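Local coordinates for prolyl-tRNA synthetase (Naegleria fowleri, PDB 6UYH), which probably activates proline with ATP and transfers it to tRNA(Pro), as class II prolyl-tRNA synthetases do, and binds the inhibitor halofuginone together with an ATP analogue, at residues L36-V41 / A156-R161; Q28-S33 / V278-H283. All coordinates share one frame; numbering follows the deposited sequence.

The centres of contacts 1 and 2 lie 13 Å apart, and the two meet at Ile30, whose O lies 3.0 Å from Leu36 N, a probable hydrogen bond, and whose CD1 packs 3.6 Å from Pro158 CB. Phe159 also touches Ile280. Contact 1 is nested along the chain inside the loop closed by contact 2: helix 22-32 comes first, strand 36-38 follows it directly, then the loop 156-161, and last helix 274-283. The N-terminal helix and strand are thereby joined to two parts of the class II core, both of which contribute residues to the pocket for the ATP analogue. The pair illustrates how a nucleotide-binding loop can be built onto a small apolar layer.

Contact 1: residues L36-V41 / A156-R161; sequences LDYYDV and AVPFIR. With ANP (phosphoaminophosphonic acid-adenylate ester), chain C; EDO (1,2-ethanediol), chain L.
Apolar packing joins Leu36 to Pro158 and Phe159. With CG anti to the backbone N (chi1 -180°), Leu36 sends CD1 over one face of the Phe159 ring, a CH-pi contact 3.9 Å from the ring centroid and displaced toward the rim at CZ. The same methyl meets Pro158 CB at 3.9 Å, while the Tyr38 ring adds a looser touch, its CE1 lying 4.1 Å from Pro158 CG. Phe47 meets the Phe159 ring edge-to-face.

Within the loop 156-161, hydrogen bonds shape the backbone and hold the nucleotide. Ile160 and Arg161 both face Val157 in a classic beta bulge, tied by Val157 N to Arg161 O at 2.8 Å and Arg161 N to Val157 O at 2.9 Å. Beyond it, Arg161 NH1 gives an almost straight bond (174°) to O2G of the ATP analogue at 3.1 Å, in the guanidinium plane, and NH2 a weak one to O3G. Glu152 and the C-terminal carboxylate of Tyr513 form salt bridges with the same guanidinium, which probably hold its orientation.

No hydrogen bond crosses between 36-41 and 156-161, so their direct contact is apolar, on a loop whose Arg161 binds the gamma-phosphate of the ATP analogue.

Contact 2: residues Q28-S33 / V278-H283; sequences QVITKS and VMIMVH
Helix segments 28-32 and 278-283 face each other with Ile30 and Ile280 as the nearest residues, their CA atoms 8.0 Å apart. The direct contact is small and wholly apolar, resting on three buried side chains. Ile280 points at the other helix and reaches it with both of its branches. Because its CG1 lies anti to the carbonyl carbon (chi1 -63°) and the chain then runs extended, CD1 arrives at Ile30 CG2, 3.9 Å away. That Ile30 methyl sits against the shorter branch too, 4.2 Å from Ile280 CG2, and Ile280 CG2 also meets Val29 CG1 at 4.2 Å. The Ile30 and Ile280 side chains cross at about a right angle. Tyr26, one turn earlier on helix 22-32, also packs on Ile280.

Polar groups serve the first helix itself. Ser33 OG donates to Val29 O at 2.7 Å, in the carbonyl plane, and Ser33 N reaches the same oxygen at 3.2 Å; two bonds therefore grip this carbonyl where the helix gives way to the loop. Along the helix, Lys32 NZ bonds to Gln28 OE1 at 3.0 Å, approaching from above the carbonyl plane, 58° out of it. That amide oxygen also accepts from the backbone N of Asp15, and the lysine has a further partner in the carbonyl of Gly13, so the pair connects the helix to the preceding N-terminal segment.

On the second helix, Met281 and Val282 pack on Ile227, linking it to strand 219-227. The interface thus joins the N-terminal helix to helix 274-283, which lies in the class II core family region, through buried methyl groups, while the polar bonds of 28-33 serve its own helix and the N-terminal segment.

Contact 1: residues L36-V41 / A156-R161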
loop_
_atom_site.group_PDB
_atom_site.type_symbol
_atom_site.label_atom_id
_atom_site.label_comp_id
_atom_site.label_asym_id
_atom_site.label_seq_id
_atom_site.Cartn_x
_atom_site.Cartn_y
_atom_site.Cartn_z
ATOM N N LEU A 36 -17.041 -6.493 -3.677
ATOM C CA LEU A 36 -16.159 -7.216 -4.579
ATOM C C LEU A 36 -16.819 -7.345 -5.942
ATOM O O LEU A 36 -18.046 -7.394 -6.053
ATOM C CB LEU A 36 -15.827 -8.603 -4.000
ATOM C CG LEU A 36 -14.908 -9.551 -4.775
ATOM C CD1 LEU A 36 -14.117 -10.428 -3.796
ATOM C CD2 LEU A 36 -15.720 -10.432 -5.719
ATOM N N ASP A 37 -15.999 -7.388 -6.984
ATOM C CA ASP A 37 -16.490 -7.821 -8.282
ATOM C C ASP A 37 -15.581 -8.900 -8.847
ATOM O O ASP A 37 -14.402 -8.990 -8.500
ATOM C CB ASP A 37 -16.609 -6.681 -9.278
ATOM C CG ASP A 37 -17.957 -6.668 -9.962
ATOM O OD1 ASP A 37 -18.579 -7.755 -10.061
ATOM O OD2 ASP A 37 -18.400 -5.586 -10.382
ATOM N N TYR A 38 -16.167 -9.747 -9.691
ATOM C CA TYR A 38 -15.418 -10.757 -10.421
ATOM C C TYR A 38 -14.666 -10.139 -11.601
ATOM O O TYR A 38 -14.949 -9.022 -12.041
ATOM C CB TYR A 38 -16.368 -11.853 -10.899
ATOM C CG TYR A 38 -17.005 -12.570 -9.739
ATOM C CD1 TYR A 38 -16.258 -13.427 -8.950
ATOM C CD2 TYR A 38 -18.340 -12.362 -9.403
ATOM C CE1 TYR A 38 -16.823 -14.091 -7.880
ATOM C CE2 TYR A 38 -18.915 -13.020 -8.325
ATOM C CZ TYR A 38 -18.146 -13.877 -7.566
ATOM O OH TYR A 38 -18.689 -14.552 -6.493
ATOM N N TYR A 39 -13.724 -10.910 -12.148
ATOM C CA TYR A 39 -12.766 -10.415 -13.130
ATOM C C TYR A 39 -12.509 -11.517 -14.152
ATOM O O TYR A 39 -12.841 -12.682 -13.927
ATOM C CB TYR A 39 -11.485 -9.976 -12.406
ATOM C CG TYR A 39 -10.468 -9.236 -13.225
ATOM C CD1 TYR A 39 -10.776 -8.017 -13.824
ATOM C CD2 TYR A 39 -9.188 -9.730 -13.363
ATOM C CE1 TYR A 39 -9.818 -7.317 -14.557
ATOM C CE2 TYR A 39 -8.224 -9.041 -14.087
ATOM C CZ TYR A 39 -8.546 -7.848 -14.682
ATOM O OH TYR A 39 -7.574 -7.188 -15.397
ATOM N N ASP A 40 -11.900 -11.159 -15.279
ATOM C CA ASP A 40 -11.725 -12.118 -16.367
ATOM C C ASP A 40 -10.374 -12.831 -16.337
ATOM O O ASP A 40 -10.019 -13.503 -17.308
ATOM C CB ASP A 40 -11.947 -11.437 -17.725
ATOM C CG ASP A 40 -10.920 -10.361 -18.041
ATOM O OD1 ASP A 40 -10.091 -10.008 -17.181
ATOM O OD2 ASP A 40 -10.961 -9.848 -19.184
ATOM N N VAL A 41 -9.625 -12.713 -15.248
ATOM C CA VAL A 41 -8.494 -13.587 -14.964
ATOM C C VAL A 41 -8.899 -14.421 -13.761
ATOM O O VAL A 41 -9.197 -13.874 -12.694
ATOM C CB VAL A 41 -7.201 -12.797 -14.701
ATOM C CG1 VAL A 41 -6.047 -13.740 -14.333
ATOM C CG2 VAL A 41 -6.833 -11.959 -15.915
ATOM N N ALA A 156 -10.432 -21.443 -6.592
ATOM C CA ALA A 156 -10.322 -20.132 -5.971
ATOM C C ALA A 156 -11.590 -19.806 -5.180
ATOM O O ALA A 156 -12.689 -20.267 -5.502
ATOM C CB ALA A 156 -10.048 -19.052 -7.023
ATOM N N VAL A 157 -11.413 -19.048 -4.099
ATOM C CA VAL A 157 -12.506 -18.614 -3.242
ATOM C C VAL A 157 -12.299 -17.128 -2.974
ATOM O O VAL A 157 -11.235 -16.732 -2.487
ATOM C CB VAL A 157 -12.574 -19.394 -1.916
ATOM C CG1 VAL A 157 -13.709 -18.856 -1.026
ATOM C CG2 VAL A 157 -12.766 -20.893 -2.180
ATOM N N PRO A 158 -13.257 -16.259 -3.302
ATOM C CA PRO A 158 -13.070 -14.829 -3.038
ATOM C C PRO A 158 -12.576 -14.603 -1.617
ATOM O O PRO A 158 -13.083 -15.201 -0.666
ATOM C CB PRO A 158 -14.471 -14.245 -3.261
ATOM C CG PRO A 158 -15.067 -15.160 -4.314
ATOM C CD PRO A 158 -14.558 -16.551 -3.939
ATOM N N PHE A 159 -11.527 -13.782 -1.499
ATOM C CA PHE A 159 -10.810 -13.443 -0.273
ATOM C C PHE A 159 -10.043 -14.620 0.328
ATOM O O PHE A 159 -8.856 -14.475 0.619
ATOM C CB PHE A 159 -11.742 -12.856 0.796
ATOM C CG PHE A 159 -12.475 -11.622 0.352
ATOM C CD1 PHE A 159 -11.783 -10.467 -0.005
ATOM C CD2 PHE A 159 -13.854 -11.610 0.302
ATOM C CE1 PHE A 159 -12.462 -9.324 -0.422
ATOM C CE2 PHE A 159 -14.544 -10.469 -0.101
ATOM C CZ PHE A 159 -13.843 -9.320 -0.460
ATOM N N ILE A 160 -10.689 -15.784 0.503
ATOM C CA ILE A 160 -10.057 -16.880 1.242
ATOM C C ILE A 160 -8.868 -17.447 0.482
ATOM O O ILE A 160 -7.844 -17.809 1.085
ATOM C CB ILE A 160 -11.075 -17.995 1.537
ATOM C CG1 ILE A 160 -12.256 -17.457 2.346
ATOM C CG2 ILE A 160 -10.377 -19.162 2.255
ATOM C CD1 ILE A 160 -11.893 -17.006 3.752
ATOM N N ARG A 161 -9.005 -17.608 -0.838
ATOM C CA ARG A 161 -7.977 -18.274 -1.643
ATOM C C ARG A 161 -8.017 -17.663 -3.044
ATOM O O ARG A 161 -8.771 -18.115 -3.906
ATOM C CB ARG A 161 -8.186 -19.781 -1.695
ATOM C CG ARG A 161 -7.014 -20.503 -2.386
ATOM C CD ARG A 161 -7.182 -22.016 -2.415
ATOM N NE ARG A 161 -7.277 -22.554 -1.061
ATOM C CZ ARG A 161 -6.259 -22.617 -0.207
ATOM N NH1 ARG A 161 -5.055 -22.186 -0.568
ATOM N NH2 ARG A 161 -6.446 -23.111 1.012
HETATM P PG ANP C . -2.926 -22.450 2.834
HETATM O O1G ANP C . -3.151 -23.834 3.226
HETATM O O2G ANP C . -2.552 -22.427 1.291
HETATM O O3G ANP C . -4.269 -21.677 3.133
HETATM P PB ANP C . -0.175 -21.355 3.296
HETATM O O1B ANP C . 0.807 -22.176 3.990
HETATM O O2B ANP C . 0.025 -21.499 1.756
HETATM N N3B ANP C . -1.724 -21.738 3.697
HETATM P PA ANP C . 1.223 -18.931 4.030
HETATM O O1A ANP C . 1.872 -19.325 5.298
HETATM O O2A ANP C . 2.190 -19.003 2.895
HETATM O O3A ANP C . -0.016 -19.859 3.671
HETATM O "O5'" ANP C . 0.554 -17.466 4.013
HETATM C "C5'" ANP C . 0.326 -16.585 5.138
HETATM C "C4'" ANP C . -1.164 -16.419 5.279
HETATM O "O4'" ANP C . -1.720 -15.914 4.044
HETATM C "C3'" ANP C . -1.892 -17.733 5.519
HETATM O "O3'" ANP C . -1.894 -18.058 6.904
HETATM C "C2'" ANP C . -3.297 -17.440 4.992
HETATM O "O2'" ANP C . -4.113 -16.906 6.027
HETATM C "C1'" ANP C . -3.032 -16.422 3.865
HETATM N N9 ANP C . -3.125 -16.990 2.526
HETATM C C8 ANP C . -2.416 -18.051 2.024
HETATM N N7 ANP C . -2.698 -18.346 0.779
HETATM C C5 ANP C . -3.664 -17.409 0.433
HETATM C C6 ANP C . -4.378 -17.182 -0.757
HETATM N N6 ANP C . -4.190 -17.870 -1.885
HETATM N N1 ANP C . -5.293 -16.186 -0.755
HETATM C C2 ANP C . -5.451 -15.458 0.354
HETATM N N3 ANP C . -4.822 -15.568 1.526
HETATM C C4 ANP C . -3.938 -16.571 1.502
HETATM C C1 EDO L . -12.504 -14.408 -11.217
HETATM O O1 EDO L . -12.977 -13.201 -10.616
HETATM C C2 EDO L . -13.191 -15.601 -10.558
HETATM O O2 EDO L . -12.364 -16.760 -10.687
#

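Contact 2: residues Q28-S33 / V278-H283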
loop_
_atom_site.group_PDB
_atom_site.type_symbol
_atom_site.label_atom_id
_atom_site.label_comp_id
_atom_site.label_asym_id
_atom_site.label_seq_id
_atom_site.Cartn_x
_atom_site.Cartn_y
_atom_site.Cartn_z
ATOM N N GLN A 28 -23.535 -13.648 -3.660
ATOM C CA GLN A 28 -24.507 -12.560 -3.680
ATOM C C GLN A 28 -24.165 -11.494 -2.647
ATOM O O GLN A 28 -24.282 -10.297 -2.928
ATOM C CB GLN A 28 -25.919 -13.106 -3.463
ATOM C CG GLN A 28 -26.429 -13.921 -4.648
ATOM C CD GLN A 28 -27.935 -14.097 -4.635
ATOM O OE1 GLN A 28 -28.668 -13.239 -4.139
ATOM N NE2 GLN A 28 -28.403 -15.221 -5.167
ATOM N N VAL A 29 -23.703 -11.903 -1.460
ATOM C CA VAL A 29 -23.418 -10.922 -0.414
ATOM C C VAL A 29 -22.201 -10.069 -0.776
ATOM O O VAL A 29 -22.213 -8.847 -0.586
ATOM C CB VAL A 29 -23.244 -11.618 0.951
ATOM C CG1 VAL A 29 -22.684 -10.645 1.986
ATOM C CG2 VAL A 29 -24.583 -12.182 1.435
ATOM N N ILE A 30 -21.128 -10.681 -1.293
ATOM C CA ILE A 30 -19.931 -9.878 -1.541
ATOM C C ILE A 30 -20.124 -8.939 -2.737
ATOM O O ILE A 30 -19.518 -7.863 -2.780
ATOM C CB ILE A 30 -18.678 -10.754 -1.722
ATOM C CG1 ILE A 30 -18.766 -11.587 -3.005
ATOM C CG2 ILE A 30 -18.415 -11.599 -0.444
ATOM C CD1 ILE A 30 -17.644 -12.635 -3.154
ATOM N N THR A 31 -20.965 -9.313 -3.710
ATOM C CA THR A 31 -21.168 -8.450 -4.875
ATOM C C THR A 31 -22.226 -7.387 -4.610
ATOM O O THR A 31 -22.022 -6.208 -4.928
ATOM C CB THR A 31 -21.557 -9.267 -6.119
ATOM O OG1 THR A 31 -22.737 -10.044 -5.861
ATOM C CG2 THR A 31 -20.406 -10.179 -6.554
ATOM N N LYS A 32 -23.375 -7.783 -4.058
ATOM C CA LYS A 32 -24.477 -6.836 -3.902
ATOM C C LYS A 32 -24.209 -5.818 -2.801
ATOM O O LYS A 32 -24.802 -4.735 -2.813
ATOM C CB LYS A 32 -25.782 -7.593 -3.641
ATOM C CG LYS A 32 -26.192 -8.450 -4.823
ATOM C CD LYS A 32 -27.478 -9.227 -4.567
ATOM C CE LYS A 32 -27.893 -9.989 -5.821
ATOM N NZ LYS A 32 -29.175 -10.735 -5.650
ATOM N N SER A 33 -23.326 -6.140 -1.860
ATOM C CA SER A 33 -22.881 -5.163 -0.882
ATOM C C SER A 33 -21.885 -4.166 -1.447
ATOM O O SER A 33 -21.455 -3.278 -0.705
ATOM C CB SER A 33 -22.226 -5.860 0.298
ATOM O OG SER A 33 -21.016 -6.497 -0.105
ATOM N N VAL A 278 -13.086 -14.341 6.054
ATOM C CA VAL A 278 -13.503 -14.893 7.339
ATOM C C VAL A 278 -14.551 -13.994 7.975
ATOM O O VAL A 278 -15.605 -14.458 8.429
ATOM C CB VAL A 278 -12.286 -15.076 8.263
ATOM C CG1 VAL A 278 -12.749 -15.557 9.642
ATOM C CG2 VAL A 278 -11.325 -16.096 7.661
ATOM N N MET A 279 -14.278 -12.689 7.993
ATOM C CA MET A 279 -15.200 -11.713 8.564
ATOM C C MET A 279 -16.593 -11.855 7.963
ATOM O O MET A 279 -17.600 -11.896 8.682
ATOM C CB MET A 279 -14.653 -10.297 8.323
ATOM C CG MET A 279 -15.511 -9.181 8.928
ATOM S SD MET A 279 -14.990 -7.565 8.278
ATOM C CE MET A 279 -15.594 -7.625 6.588
ATOM N N ILE A 280 -16.661 -11.956 6.634
ATOM C CA ILE A 280 -17.946 -12.030 5.949
ATOM C C ILE A 280 -18.630 -13.373 6.205
ATOM O O ILE A 280 -19.830 -13.428 6.494
ATOM C CB ILE A 280 -17.750 -11.772 4.448
ATOM C CG1 ILE A 280 -17.216 -10.349 4.236
ATOM C CG2 ILE A 280 -19.052 -12.038 3.692
ATOM C CD1 ILE A 280 -16.802 -10.067 2.796
ATOM N N MET A 281 -17.886 -14.483 6.087
ATOM C CA MET A 281 -18.498 -15.788 6.304
ATOM C C MET A 281 -18.993 -15.955 7.733
ATOM O O MET A 281 -19.996 -16.647 7.961
ATOM C CB MET A 281 -17.516 -16.918 5.966
ATOM C CG MET A 281 -17.259 -17.067 4.473
ATOM S SD MET A 281 -16.055 -18.395 4.161
ATOM C CE MET A 281 -16.032 -18.363 2.367
ATOM N N VAL A 282 -18.298 -15.356 8.707
ATOM C CA VAL A 282 -18.723 -15.485 10.100
ATOM C C VAL A 282 -19.961 -14.628 10.364
ATOM O O VAL A 282 -20.957 -15.110 10.920
ATOM C CB VAL A 282 -17.565 -15.131 11.056
ATOM C CG1 VAL A 282 -18.070 -15.053 12.495
ATOM C CG2 VAL A 282 -16.438 -16.166 10.952
ATOM N N HIS A 283 -19.937 -13.357 9.945
ATOM C CA HIS A 283 -20.941 -12.391 10.399
ATOM C C HIS A 283 -22.069 -12.107 9.413
ATOM O O HIS A 283 -23.118 -11.609 9.840
ATOM C CB HIS A 283 -20.289 -11.042 10.729
ATOM C CG HIS A 283 -19.296 -11.102 11.840
ATOM N ND1 HIS A 283 -19.592 -11.613 13.083
ATOM C CD2 HIS A 283 -18.018 -10.663 11.906
ATOM C CE1 HIS A 283 -18.527 -11.515 13.858
ATOM N NE2 HIS A 283 -17.558 -10.942 13.167
#